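Local coordinates for acetylcholine-binding protein (Bulinus truncatus, PDB 2BJ0) that probably binds acetylcholine as a soluble pentameric relative of the extracellular ligand-binding domain of nicotinic receptors, at residues S28-L33 / L151-E156; D44-V49 / C122-V127; L50-S55 / P114-R119; V118-D123 / A133-K138. All coordinates share one frame; numbering follows the deposited sequence.

Interaction 1: residues S28-L33 / L151-E156; sequences SLNFKL and LITGEE
Lys-32 and Glu-156 form a salt bridge, NZ to OE1 at 2.8 Å, using the syn lone pair of the carboxylate. The two chains cross at about a right angle: Lys-32 is bent at chi2 (-79°), while Glu-156 runs extended beyond CG. Each end has further partners: Lys-32 NZ also pairs with Glu-163, and Glu-156 OE2 accepts from Gln-53 and bonds Ser-185 of the second subunit, another copy of the protein, beside the vicinal disulfide cysteine Cys-186 of that subunit. An alanine in place of Glu-156 would probably leave Lys-32 NZ without this carboxylate and Ser-185 of the second subunit without its mate. Farther back along 28-33, two backbone bonds join the segments: Leu-29 N gives to Ile-152 O (3.0 Å) nearly along the C=O axis, and Gly-154 N reaches Leu-29 O (3.1 Å) from above the carbonyl plane. This is a short parallel pairing at one end of strand 149-153 in the immunoglobulin-like beta sandwich, after which the chain turns off through Gly-154. The CB of Ser-28 rests against Gly-154 CA (3.7 Å), with its OG against the CG1-CD1 branch of Ile-152. Toward the sandwich interior, Leu-29 CD1 meets Leu-151 CD2 at 3.6 Å, and Ile-194 touches both leucines.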
loop_
_atom_site.group_PDB
_atom_site.type_symbol
_atom_site.label_atom_id
_atom_site.label_comp_id
_atom_site.label_asym_id
_atom_site.label_seq_id
_atom_site.Cartn_x
_atom_site.Cartn_y
_atom_site.Cartn_z
ATOM N N SER A 28 3.751 2.358 -29.439
ATOM C CA SER A 28 3.388 1.044 -29.930
ATOM C C SER A 28 3.130 0.096 -28.785
ATOM O O SER A 28 3.949 0.026 -27.872
ATOM C CB SER A 28 4.527 0.478 -30.759
ATOM O OG SER A 28 4.968 1.463 -31.674
ATOM N N LEU A 29 2.031 -0.652 -28.863
ATOM C CA LEU A 29 1.670 -1.675 -27.866
ATOM C C LEU A 29 1.519 -3.024 -28.510
ATOM O O LEU A 29 0.903 -3.148 -29.579
ATOM C CB LEU A 29 0.319 -1.360 -27.224
ATOM C CG LEU A 29 0.200 -0.071 -26.434
ATOM C CD1 LEU A 29 -1.196 0.049 -25.801
ATOM C CD2 LEU A 29 1.321 -0.043 -25.393
ATOM N N ASN A 30 2.103 -4.023 -27.866
ATOM C CA ASN A 30 1.873 -5.435 -28.141
ATOM C C ASN A 30 1.567 -6.063 -26.789
ATOM O O ASN A 30 1.866 -5.453 -25.769
ATOM C CB ASN A 30 3.096 -6.081 -28.796
ATOM C CG ASN A 30 3.138 -5.845 -30.318
ATOM O OD1 ASN A 30 4.133 -5.373 -30.850
ATOM N ND2 ASN A 30 2.028 -6.139 -31.003
ATOM N N PHE A 31 0.974 -7.251 -26.776
ATOM C CA PHE A 31 0.543 -7.873 -25.541
ATOM C C PHE A 31 0.881 -9.333 -25.562
ATOM O O PHE A 31 0.944 -9.955 -26.621
ATOM C CB PHE A 31 -0.975 -7.698 -25.316
ATOM C CG PHE A 31 -1.413 -6.276 -25.196
ATOM C CD1 PHE A 31 -1.392 -5.629 -23.961
ATOM C CD2 PHE A 31 -1.875 -5.583 -26.303
ATOM C CE1 PHE A 31 -1.790 -4.322 -23.830
ATOM C CE2 PHE A 31 -2.284 -4.274 -26.179
ATOM C CZ PHE A 31 -2.246 -3.630 -24.931
ATOM N N LYS A 32 1.089 -9.881 -24.377
ATOM C CA LYS A 32 1.244 -11.301 -24.200
ATOM C C LYS A 32 0.248 -11.731 -23.129
ATOM O O LYS A 32 0.389 -11.345 -21.952
ATOM C CB LYS A 32 2.673 -11.648 -23.746
ATOM C CG LYS A 32 3.785 -11.255 -24.734
ATOM C CD LYS A 32 3.856 -12.283 -25.857
ATOM C CE LYS A 32 4.451 -11.671 -27.079
ATOM N NZ LYS A 32 4.487 -12.648 -28.204
ATOM N N LEU A 33 -0.745 -12.531 -23.517
ATOM C CA LEU A 33 -1.646 -13.119 -22.555
ATOM C C LEU A 33 -0.962 -14.364 -22.009
ATOM O O LEU A 33 -0.763 -15.312 -22.743
ATOM C CB LEU A 33 -3.038 -13.411 -23.156
ATOM C CG LEU A 33 -4.106 -14.036 -22.243
ATOM C CD1 LEU A 33 -4.424 -13.113 -21.062
ATOM C CD2 LEU A 33 -5.401 -14.342 -22.992
ATOM N N LEU A 151 -1.721 5.663 -30.560
ATOM C CA LEU A 151 -1.449 4.240 -30.379
ATOM C C LEU A 151 -1.276 3.582 -31.728
ATOM O O LEU A 151 -2.002 3.905 -32.672
ATOM C CB LEU A 151 -2.622 3.538 -29.686
ATOM C CG LEU A 151 -2.700 3.650 -28.169
ATOM C CD1 LEU A 151 -3.835 2.815 -27.618
ATOM C CD2 LEU A 151 -1.385 3.213 -27.562
ATOM N N ILE A 152 -0.314 2.672 -31.810
ATOM C CA ILE A 152 -0.100 1.875 -33.005
ATOM C C ILE A 152 0.199 0.444 -32.553
ATOM O O ILE A 152 0.683 0.214 -31.430
ATOM C CB ILE A 152 1.057 2.453 -33.906
ATOM C CG1 ILE A 152 2.393 2.467 -33.169
ATOM C CG2 ILE A 152 0.721 3.876 -34.441
ATOM C CD1 ILE A 152 3.577 2.976 -34.017
ATOM N N THR A 153 -0.138 -0.519 -33.398
ATOM C CA THR A 153 0.274 -1.893 -33.166
ATOM C C THR A 153 1.794 -2.017 -33.296
ATOM O O THR A 153 2.413 -1.527 -34.253
ATOM C CB THR A 153 -0.489 -2.849 -34.102
ATOM O OG1 THR A 153 -1.846 -2.939 -33.647
ATOM C CG2 THR A 153 -0.002 -4.308 -33.965
ATOM N N GLY A 154 2.390 -2.644 -32.292
ATOM C CA GLY A 154 3.832 -2.851 -32.273
ATOM C C GLY A 154 4.334 -3.907 -33.240
ATOM O O GLY A 154 3.546 -4.601 -33.900
ATOM N N GLU A 155 5.659 -4.049 -33.269
ATOM C CA GLU A 155 6.390 -4.917 -34.205
ATOM C C GLU A 155 5.910 -6.368 -34.372
ATOM O O GLU A 155 6.092 -6.967 -35.437
ATOM C CB GLU A 155 7.862 -4.945 -33.811
ATOM C CG GLU A 155 8.568 -3.624 -34.006
ATOM C CD GLU A 155 10.064 -3.772 -33.836
ATOM O OE1 GLU A 155 10.501 -4.327 -32.793
ATOM O OE2 GLU A 155 10.799 -3.356 -34.760
ATOM N N GLU A 156 5.315 -6.929 -33.323
ATOM C CA GLU A 156 4.886 -8.326 -33.332
ATOM C C GLU A 156 3.566 -8.566 -34.061
ATOM O O GLU A 156 3.106 -9.705 -34.182
ATOM C CB GLU A 156 4.815 -8.843 -31.903
ATOM C CG GLU A 156 6.158 -8.795 -31.193
ATOM C CD GLU A 156 6.167 -9.655 -29.955
ATOM O OE1 GLU A 156 5.362 -10.607 -29.904
ATOM O OE2 GLU A 156 6.972 -9.381 -29.030
#

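Interaction 2: residues D44-V49 / C122-V127; sequences DQVEVV and CDLINV
Asp-44 accepts the backbone N-H of Cys-122 at its carbonyl O (N to O 3.0 Å), a bond that meets the carbonyl from above its plane and draws the loop 122-127 against the start of strand 45-57. The Asp-44 side chain adds a second grip two residues on: its OD1 takes the N-H of Leu-124 at 3.0 Å, nearly straight (165°) but from well above the carboxylate plane. With CG placed beside its own backbone N (chi1 -85°), the carboxylate lies alongside that of Asp-123, both pointing the same way with planes 51° apart. The nearest oxygens, Asp-44 OD2 and Asp-123 OD1, are 4.0 Å apart, and one water donates to both, which is likely to ease the repulsion between the two charges. Asp-123 OD1 is also claimed from its anti side, somewhat out of the carboxylate plane, by the N-H of Ile-125 at 3.1 Å. On the apolar side, Val-46 CG2 sits against both Leu-124 CD2 (3.8 Å) and Cys-122 CB (3.9 Å), while Phe-200 and Ala-39 flank Leu-124. Pro-168 of the third subunit, another copy of the protein, packs on the two aspartates. Asp-44 and Gln-45 form a G1 beta bulge opposite Asp-40, and Asp-123 makes an Asx turn leading into the type I turn 124-127; together they shape the start of the disulfide-closed loop characteristic of Cys-loop receptors and their relatives.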
loop_
_atom_site.group_PDB
_atom_site.type_symbol
_atom_site.label_atom_id
_atom_site.label_comp_id
_atom_site.label_asym_id
_atom_site.label_seq_id
_atom_site.Cartn_x
_atom_site.Cartn_y
_atom_site.Cartn_z
ATOM N N ASP A 44 -19.359 -13.767 -13.233
ATOM C CA ASP A 44 -18.967 -13.360 -14.585
ATOM C C ASP A 44 -17.757 -12.428 -14.585
ATOM O O ASP A 44 -17.823 -11.342 -15.141
ATOM C CB ASP A 44 -20.136 -12.683 -15.285
ATOM C CG ASP A 44 -21.060 -13.675 -15.945
ATOM O OD1 ASP A 44 -20.636 -14.837 -16.182
ATOM O OD2 ASP A 44 -22.227 -13.378 -16.262
ATOM N N GLN A 45 -16.676 -12.863 -13.928
ATOM C CA GLN A 45 -15.445 -12.102 -13.847
ATOM C C GLN A 45 -14.252 -12.980 -14.188
ATOM O O GLN A 45 -14.205 -14.169 -13.830
ATOM C CB GLN A 45 -15.277 -11.484 -12.444
ATOM C CG GLN A 45 -16.371 -10.475 -12.130
ATOM C CD GLN A 45 -16.324 -9.962 -10.686
ATOM O OE1 GLN A 45 -15.362 -10.219 -9.972
ATOM N NE2 GLN A 45 -17.377 -9.240 -10.267
ATOM N N VAL A 46 -13.280 -12.367 -14.861
ATOM C CA VAL A 46 -12.071 -13.039 -15.383
ATOM C C VAL A 46 -10.862 -12.245 -14.954
ATOM O O VAL A 46 -10.917 -11.013 -14.949
ATOM C CB VAL A 46 -12.105 -13.098 -16.942
ATOM C CG1 VAL A 46 -10.777 -13.568 -17.497
ATOM C CG2 VAL A 46 -13.221 -14.062 -17.379
ATOM N N GLU A 47 -9.803 -12.943 -14.543
ATOM C CA GLU A 47 -8.523 -12.326 -14.181
ATOM C C GLU A 47 -7.494 -13.007 -15.046
ATOM O O GLU A 47 -7.455 -14.224 -15.132
ATOM C CB GLU A 47 -8.121 -12.583 -12.702
ATOM C CG GLU A 47 -8.906 -11.873 -11.623
ATOM C CD GLU A 47 -8.151 -11.832 -10.279
ATOM O OE1 GLU A 47 -7.226 -12.654 -10.049
ATOM O OE2 GLU A 47 -8.471 -10.955 -9.445
ATOM N N VAL A 48 -6.661 -12.204 -15.684
ATOM C CA VAL A 48 -5.617 -12.687 -16.558
ATOM C C VAL A 48 -4.282 -12.157 -16.059
ATOM O O VAL A 48 -4.235 -11.156 -15.359
ATOM C CB VAL A 48 -5.830 -12.187 -18.038
ATOM C CG1 VAL A 48 -7.144 -12.684 -18.602
ATOM C CG2 VAL A 48 -5.745 -10.686 -18.128
ATOM N N VAL A 49 -3.198 -12.850 -16.411
ATOM C CA VAL A 49 -1.868 -12.238 -16.408
ATOM C C VAL A 49 -1.504 -11.802 -17.825
ATOM O O VAL A 49 -1.568 -12.592 -18.774
ATOM C CB VAL A 49 -0.821 -13.178 -15.838
ATOM C CG1 VAL A 49 0.587 -12.541 -15.893
ATOM C CG2 VAL A 49 -1.180 -13.519 -14.397
ATOM N N CYS A 122 -17.037 -10.416 -17.869
ATOM C CA CYS A 122 -17.173 -11.131 -19.099
ATOM C C CYS A 122 -18.353 -12.049 -18.873
ATOM O O CYS A 122 -18.476 -12.628 -17.796
ATOM C CB CYS A 122 -15.912 -11.981 -19.356
ATOM S SG CYS A 122 -15.852 -12.709 -21.044
ATOM N N ASP A 123 -19.236 -12.155 -19.862
ATOM C CA ASP A 123 -20.281 -13.210 -19.845
ATOM C C ASP A 123 -19.694 -14.613 -20.064
ATOM O O ASP A 123 -19.244 -14.949 -21.174
ATOM C CB ASP A 123 -21.353 -12.912 -20.906
ATOM C CG ASP A 123 -22.610 -13.723 -20.719
ATOM O OD1 ASP A 123 -22.580 -14.748 -20.003
ATOM O OD2 ASP A 123 -23.691 -13.400 -21.269
ATOM N N LEU A 124 -19.683 -15.422 -19.005
ATOM C CA LEU A 124 -19.079 -16.758 -19.061
ATOM C C LEU A 124 -20.081 -17.906 -19.265
ATOM O O LEU A 124 -19.793 -19.064 -19.001
ATOM C CB LEU A 124 -18.205 -17.024 -17.818
ATOM C CG LEU A 124 -17.049 -16.027 -17.634
ATOM C CD1 LEU A 124 -16.266 -16.359 -16.378
ATOM C CD2 LEU A 124 -16.156 -16.017 -18.884
ATOM N N ILE A 125 -21.262 -17.591 -19.764
ATOM C CA ILE A 125 -22.272 -18.625 -19.891
ATOM C C ILE A 125 -21.747 -19.761 -20.788
ATOM O O ILE A 125 -22.081 -20.917 -20.585
ATOM C CB ILE A 125 -23.594 -17.996 -20.402
ATOM C CG1 ILE A 125 -24.769 -18.945 -20.141
ATOM C CG2 ILE A 125 -23.449 -17.527 -21.844
ATOM C CD1 ILE A 125 -26.119 -18.245 -20.109
ATOM N N ASN A 126 -20.902 -19.438 -21.758
ATOM C CA ASN A 126 -20.425 -20.447 -22.681
ATOM C C ASN A 126 -19.008 -20.937 -22.434
ATOM O O ASN A 126 -18.401 -21.515 -23.352
ATOM C CB ASN A 126 -20.530 -19.948 -24.130
ATOM C CG ASN A 126 -21.958 -19.826 -24.613
ATOM O OD1 ASN A 126 -22.270 -18.969 -25.449
ATOM N ND2 ASN A 126 -22.838 -20.673 -24.101
ATOM N N VAL A 127 -18.479 -20.758 -21.217
ATOM C CA VAL A 127 -17.059 -21.028 -20.960
ATOM C C VAL A 127 -16.766 -22.510 -20.997
ATOM O O VAL A 127 -15.610 -22.940 -21.106
ATOM C CB VAL A 127 -16.559 -20.384 -19.607
ATOM C CG1 VAL A 127 -17.039 -21.163 -18.406
ATOM C CG2 VAL A 127 -15.044 -20.245 -19.593
HETATM O O HOH W 1 -23.391 -15.388 -17.539
#

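Interaction 3: residues L50-S55 / P114-R119; sequences LWTQAS and PSQRVR
Leu-50 and Gln-116 exchange both backbone bonds of an antiparallel hydrogen-bonded pair: Leu-50 N gives to Gln-116 O at 3.0 Å, and Gln-116 N returns to Leu-50 O at 2.8 Å, almost straight (174°). Thr-52 N extends the ladder to Pro-114 O (3.2 Å). A water also ties the two strands on the Leu-50 and Gln-116 side, donating to Leu-50 O and Gln-116 OE1 and accepting from Thr-52 OG1 at 2.6 Å, so Leu-50 O holds two donors. These strands, 45-57 and 109-121, are neighbours in one sheet of the immunoglobulin-like sandwich. The opposite face is carried by Trp-51 and Ser-115. Ser-115 OG, anti to its own backbone N (chi1 -179°), comes to the indole edge near the ring plane, 3.1 Å from Trp-51 CD1. Trp-142 of the second subunit, another copy of the protein, meets the Trp-51 ring edge-to-face, at the interface where receptors of this family bind agonists. A leucine in place of Trp-51 would probably leave that Trp-142 without its aromatic partner and open a gap beside Ser-115. Between the two segments apolar contact is sparse: Pro-114 CG lies 4.2 Å from Thr-52 CB, while Leu-50 and Gln-116 touch Phe-87, and Thr-52 touches Phe-31.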
loop_
_atom_site.group_PDB
_atom_site.type_symbol
_atom_site.label_atom_id
_atom_site.label_comp_id
_atom_site.label_asym_id
_atom_site.label_seq_id
_atom_site.Cartn_x
_atom_site.Cartn_y
_atom_site.Cartn_z
ATOM N N LEU A 50 -1.085 -10.548 -17.939
ATOM C CA LEU A 50 -0.880 -9.891 -19.221
ATOM C C LEU A 50 0.420 -9.092 -19.162
ATOM O O LEU A 50 0.620 -8.282 -18.234
ATOM C CB LEU A 50 -2.071 -8.958 -19.472
ATOM C CG LEU A 50 -2.169 -8.148 -20.772
ATOM C CD1 LEU A 50 -2.488 -9.063 -21.984
ATOM C CD2 LEU A 50 -3.209 -7.035 -20.654
ATOM N N TRP A 51 1.332 -9.326 -20.112
ATOM C CA TRP A 51 2.414 -8.372 -20.343
ATOM C C TRP A 51 1.971 -7.385 -21.396
ATOM O O TRP A 51 1.431 -7.799 -22.417
ATOM C CB TRP A 51 3.665 -9.068 -20.866
ATOM C CG TRP A 51 4.224 -10.142 -20.011
ATOM C CD1 TRP A 51 3.795 -10.546 -18.750
ATOM C CD2 TRP A 51 5.356 -10.956 -20.324
ATOM N NE1 TRP A 51 4.612 -11.553 -18.281
ATOM C CE2 TRP A 51 5.575 -11.824 -19.219
ATOM C CE3 TRP A 51 6.218 -11.049 -21.433
ATOM C CZ2 TRP A 51 6.598 -12.770 -19.204
ATOM C CZ3 TRP A 51 7.253 -11.996 -21.403
ATOM C CH2 TRP A 51 7.429 -12.829 -20.295
ATOM N N THR A 52 2.188 -6.098 -21.128
ATOM C CA THR A 52 1.961 -5.001 -22.057
ATOM C C THR A 52 3.330 -4.572 -22.498
ATOM O O THR A 52 4.143 -4.233 -21.664
ATOM C CB THR A 52 1.275 -3.798 -21.366
ATOM O OG1 THR A 52 -0.096 -4.116 -21.121
ATOM C CG2 THR A 52 1.154 -2.584 -22.333
ATOM N N GLN A 53 3.601 -4.605 -23.800
ATOM C CA GLN A 53 4.908 -4.222 -24.287
ATOM C C GLN A 53 4.766 -2.883 -24.945
ATOM O O GLN A 53 4.262 -2.812 -26.058
ATOM C CB GLN A 53 5.453 -5.257 -25.291
ATOM C CG GLN A 53 5.337 -6.701 -24.829
ATOM C CD GLN A 53 5.863 -7.734 -25.833
ATOM O OE1 GLN A 53 6.203 -8.840 -25.439
ATOM N NE2 GLN A 53 5.929 -7.372 -27.119
ATOM N N ALA A 54 5.178 -1.821 -24.254
ATOM C CA ALA A 54 4.982 -0.474 -24.748
ATOM C C ALA A 54 6.302 0.139 -25.191
ATOM O O ALA A 54 7.285 0.107 -24.441
ATOM C CB ALA A 54 4.346 0.408 -23.670
ATOM N N SER A 55 6.339 0.716 -26.392
ATOM C CA SER A 55 7.527 1.462 -26.772
ATOM C C SER A 55 7.241 2.804 -27.396
ATOM O O SER A 55 6.191 3.018 -28.011
ATOM C CB SER A 55 8.507 0.632 -27.604
ATOM O OG SER A 55 7.845 -0.142 -28.568
ATOM N N PRO A 114 5.465 -3.926 -18.446
ATOM C CA PRO A 114 4.870 -4.338 -17.186
ATOM C C PRO A 114 4.120 -5.700 -17.275
ATOM O O PRO A 114 3.348 -5.905 -18.203
ATOM C CB PRO A 114 3.879 -3.195 -16.866
ATOM C CG PRO A 114 3.588 -2.501 -18.154
ATOM C CD PRO A 114 4.739 -2.805 -19.084
ATOM N N SER A 115 4.355 -6.619 -16.334
ATOM C CA SER A 115 3.451 -7.750 -16.196
ATOM C C SER A 115 2.374 -7.403 -15.166
ATOM O O SER A 115 2.730 -7.070 -13.992
ATOM C CB SER A 115 4.216 -9.004 -15.788
ATOM O OG SER A 115 3.307 -10.110 -15.682
ATOM N N GLN A 116 1.084 -7.473 -15.542
ATOM C CA GLN A 116 -0.002 -7.135 -14.579
ATOM C C GLN A 116 -1.110 -8.161 -14.532
ATOM O O GLN A 116 -1.469 -8.766 -15.559
ATOM C CB GLN A 116 -0.637 -5.770 -14.875
ATOM C CG GLN A 116 0.366 -4.595 -15.029
ATOM C CD GLN A 116 -0.246 -3.427 -15.749
ATOM O OE1 GLN A 116 -0.385 -3.429 -17.004
ATOM N NE2 GLN A 116 -0.637 -2.441 -15.001
ATOM N N ARG A 117 -1.659 -8.339 -13.339
ATOM C CA ARG A 117 -2.862 -9.135 -13.146
ATOM C C ARG A 117 -4.056 -8.194 -13.213
ATOM O O ARG A 117 -4.165 -7.292 -12.379
ATOM C CB ARG A 117 -2.846 -9.872 -11.785
ATOM C CG ARG A 117 -4.138 -10.650 -11.601
ATOM C CD ARG A 117 -4.216 -11.583 -10.387
ATOM N NE ARG A 117 -3.727 -10.977 -9.154
ATOM C CZ ARG A 117 -4.310 -11.113 -7.973
ATOM N NH1 ARG A 117 -5.449 -11.790 -7.849
ATOM N NH2 ARG A 117 -3.769 -10.541 -6.912
ATOM N N VAL A 118 -4.941 -8.429 -14.196
ATOM C CA VAL A 118 -6.055 -7.552 -14.561
ATOM C C VAL A 118 -7.403 -8.288 -14.466
ATOM O O VAL A 118 -7.560 -9.376 -15.016
ATOM C CB VAL A 118 -5.902 -7.032 -16.036
ATOM C CG1 VAL A 118 -6.899 -5.927 -16.322
ATOM C CG2 VAL A 118 -4.519 -6.463 -16.257
ATOM N N ARG A 119 -8.377 -7.661 -13.810
ATOM C CA ARG A 119 -9.683 -8.240 -13.586
ATOM C C ARG A 119 -10.750 -7.438 -14.312
ATOM O O ARG A 119 -10.730 -6.213 -14.303
ATOM C CB ARG A 119 -10.004 -8.254 -12.074
ATOM C CG ARG A 119 -11.268 -9.082 -11.686
ATOM C CD ARG A 119 -11.710 -8.845 -10.201
ATOM N NE ARG A 119 -10.659 -9.311 -9.294
ATOM C CZ ARG A 119 -10.528 -8.970 -8.001
ATOM N NH1 ARG A 119 -11.381 -8.122 -7.427
ATOM N NH2 ARG A 119 -9.512 -9.473 -7.290
HETATM O O HOH W 2 -0.248 -5.460 -18.909
#

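Interaction 4: residues V118-D123 / A133-K138; sequences VRFTCD and ATCRIK
Phe-120 and Ile-137 form the tight part of this contact, their side chains crossing at about a right angle. Ile-137 CG1 lies over one face of the ring, 3.9 Å from its centroid and 27° off the normal, a CH-pi contact offset toward the CE2 rim, where CG1 comes within 3.5 Å of Phe-120 CE2. The ring reaches across because CG stands between backbone N and carbonyl carbon (chi1 58°). At its edge, in the ring plane, Cys-135 CB meets Phe-120 CE1 at 3.7 Å. Val-46 backs Phe-120, while Phe-87 and Val-48 pack on Ile-137. The strand axes come no closer than 8.2 Å, but next to the ring the segments are joined covalently: Cys-122 SG bonds Cys-135 SG at 2.1 Å with a chi3 of -89°, close to the preferred right-angle twist. This disulfide closes the Cys-loop of the family and ties the loop just after strand 109-121, in one sheet of the sandwich, to strand 133-141 in the other. Away from this core the contact thins out and turns polar. A water bridges the gap, donating to Thr-121 O and accepting from Arg-136 N at 3.0 Å. Asp-123, exposed, meets the other strand through its carbonyl O, 3.8 Å from Ala-133 CB. Arg-136 and Thr-134 point away, one guanidinium face resting on Thr-134 CG2. Thr-121 OG1 is bonded to Asn-35 of the third subunit, another protein copy.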
loop_
_atom_site.group_PDB
_atom_site.type_symbol
_atom_site.label_atom_id
_atom_site.label_comp_id
_atom_site.label_asym_id
_atom_site.label_seq_id
_atom_site.Cartn_x
_atom_site.Cartn_y
_atom_site.Cartn_z
ATOM N N VAL A 118 -4.941 -8.429 -14.196
ATOM C CA VAL A 118 -6.055 -7.552 -14.561
ATOM C C VAL A 118 -7.403 -8.288 -14.466
ATOM O O VAL A 118 -7.560 -9.376 -15.016
ATOM C CB VAL A 118 -5.902 -7.032 -16.036
ATOM C CG1 VAL A 118 -6.899 -5.927 -16.322
ATOM C CG2 VAL A 118 -4.519 -6.463 -16.257
ATOM N N ARG A 119 -8.377 -7.661 -13.810
ATOM C CA ARG A 119 -9.683 -8.240 -13.586
ATOM C C ARG A 119 -10.750 -7.438 -14.312
ATOM O O ARG A 119 -10.730 -6.213 -14.303
ATOM C CB ARG A 119 -10.004 -8.254 -12.074
ATOM C CG ARG A 119 -11.268 -9.082 -11.686
ATOM C CD ARG A 119 -11.710 -8.845 -10.201
ATOM N NE ARG A 119 -10.659 -9.311 -9.294
ATOM C CZ ARG A 119 -10.528 -8.970 -8.001
ATOM N NH1 ARG A 119 -11.381 -8.122 -7.427
ATOM N NH2 ARG A 119 -9.512 -9.473 -7.290
ATOM N N PHE A 120 -11.722 -8.139 -14.893
ATOM C CA PHE A 120 -12.771 -7.475 -15.675
ATOM C C PHE A 120 -13.977 -8.394 -15.827
ATOM O O PHE A 120 -13.871 -9.571 -15.563
ATOM C CB PHE A 120 -12.209 -7.049 -17.037
ATOM C CG PHE A 120 -11.662 -8.184 -17.836
ATOM C CD1 PHE A 120 -12.502 -8.917 -18.696
ATOM C CD2 PHE A 120 -10.325 -8.542 -17.724
ATOM C CE1 PHE A 120 -12.012 -9.998 -19.440
ATOM C CE2 PHE A 120 -9.827 -9.617 -18.449
ATOM C CZ PHE A 120 -10.671 -10.346 -19.319
ATOM N N THR A 121 -15.140 -7.856 -16.213
ATOM C CA THR A 121 -16.320 -8.702 -16.350
ATOM C C THR A 121 -16.433 -9.234 -17.762
ATOM O O THR A 121 -15.999 -8.595 -18.711
ATOM C CB THR A 121 -17.649 -7.978 -15.950
ATOM O OG1 THR A 121 -17.910 -6.926 -16.866
ATOM C CG2 THR A 121 -17.479 -7.216 -14.678
ATOM N N CYS A 122 -17.037 -10.416 -17.869
ATOM C CA CYS A 122 -17.173 -11.131 -19.099
ATOM C C CYS A 122 -18.353 -12.049 -18.873
ATOM O O CYS A 122 -18.476 -12.628 -17.796
ATOM C CB CYS A 122 -15.912 -11.981 -19.356
ATOM S SG CYS A 122 -15.852 -12.709 -21.044
ATOM N N ASP A 123 -19.236 -12.155 -19.862
ATOM C CA ASP A 123 -20.281 -13.210 -19.845
ATOM C C ASP A 123 -19.694 -14.613 -20.064
ATOM O O ASP A 123 -19.244 -14.949 -21.174
ATOM C CB ASP A 123 -21.353 -12.912 -20.906
ATOM C CG ASP A 123 -22.610 -13.723 -20.719
ATOM O OD1 ASP A 123 -22.580 -14.748 -20.003
ATOM O OD2 ASP A 123 -23.691 -13.400 -21.269
ATOM N N ALA A 133 -15.912 -18.971 -24.155
ATOM C CA ALA A 133 -16.372 -17.604 -23.925
ATOM C C ALA A 133 -15.422 -16.581 -24.562
ATOM O O ALA A 133 -14.216 -16.780 -24.571
ATOM C CB ALA A 133 -16.526 -17.358 -22.449
ATOM N N THR A 134 -15.988 -15.501 -25.106
ATOM C CA THR A 134 -15.230 -14.402 -25.692
ATOM C C THR A 134 -15.141 -13.214 -24.737
ATOM O O THR A 134 -16.169 -12.697 -24.259
ATOM C CB THR A 134 -15.833 -13.963 -27.039
ATOM O OG1 THR A 134 -15.667 -15.014 -27.993
ATOM C CG2 THR A 134 -14.996 -12.853 -27.648
ATOM N N CYS A 135 -13.907 -12.776 -24.479
ATOM C CA CYS A 135 -13.649 -11.672 -23.582
ATOM C C CYS A 135 -12.874 -10.585 -24.274
ATOM O O CYS A 135 -12.117 -10.855 -25.199
ATOM C CB CYS A 135 -12.910 -12.181 -22.351
ATOM S SG CYS A 135 -13.954 -13.423 -21.570
ATOM N N ARG A 136 -13.088 -9.356 -23.824
ATOM C CA ARG A 136 -12.444 -8.184 -24.396
ATOM C C ARG A 136 -11.714 -7.376 -23.319
ATOM O O ARG A 136 -12.245 -7.178 -22.223
ATOM C CB ARG A 136 -13.481 -7.319 -25.113
ATOM C CG ARG A 136 -13.756 -7.788 -26.567
ATOM C CD ARG A 136 -15.149 -7.440 -27.140
ATOM N NE ARG A 136 -16.166 -8.446 -26.806
ATOM C CZ ARG A 136 -16.671 -9.343 -27.659
ATOM N NH1 ARG A 136 -16.270 -9.372 -28.933
ATOM N NH2 ARG A 136 -17.590 -10.208 -27.239
ATOM N N ILE A 137 -10.495 -6.927 -23.629
ATOM C CA ILE A 137 -9.780 -6.002 -22.749
ATOM C C ILE A 137 -9.466 -4.710 -23.509
ATOM O O ILE A 137 -8.869 -4.752 -24.587
ATOM C CB ILE A 137 -8.479 -6.654 -22.213
ATOM C CG1 ILE A 137 -8.784 -7.836 -21.310
ATOM C CG2 ILE A 137 -7.623 -5.614 -21.475
ATOM C CD1 ILE A 137 -7.589 -8.799 -21.177
ATOM N N LYS A 138 -9.861 -3.576 -22.935
ATOM C CA LYS A 138 -9.690 -2.268 -23.558
ATOM C C LYS A 138 -8.569 -1.482 -22.870
ATOM O O LYS A 138 -8.631 -1.241 -21.653
ATOM C CB LYS A 138 -11.015 -1.501 -23.520
ATOM C CG LYS A 138 -11.005 -0.185 -24.304
ATOM C CD LYS A 138 -12.417 0.449 -24.332
ATOM C CE LYS A 138 -12.378 1.972 -24.567
ATOM N NZ LYS A 138 -13.767 2.557 -24.518
HETATM O O HOH W 3 -14.961 -8.919 -21.514
#

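Overall arrangement
Segments 28-33 and 114-119 pair with 50-55 from its two sides, so interactions 1 and 3 run across one sheet near the chain's centre. Their chemistry is backbone ladders; a charged pair in interaction 1 and a tryptophan in interaction 3 reach the second subunit. Interactions 2 and 4 sit farther out, about 6 Å apart between centres, share Cys-122 and Asp-123, and both touch a third subunit. Interaction 2 anchors the loop to the start of strand 45-57 with aspartate bonds, whereas interaction 4 crosses between sheets by disulfide and aromatic packing. Glu-47's salt bridges to Arg-117 and Arg-119 connect interaction 2 to interaction 3. Interaction 1 is only partly buried; the other three are buried.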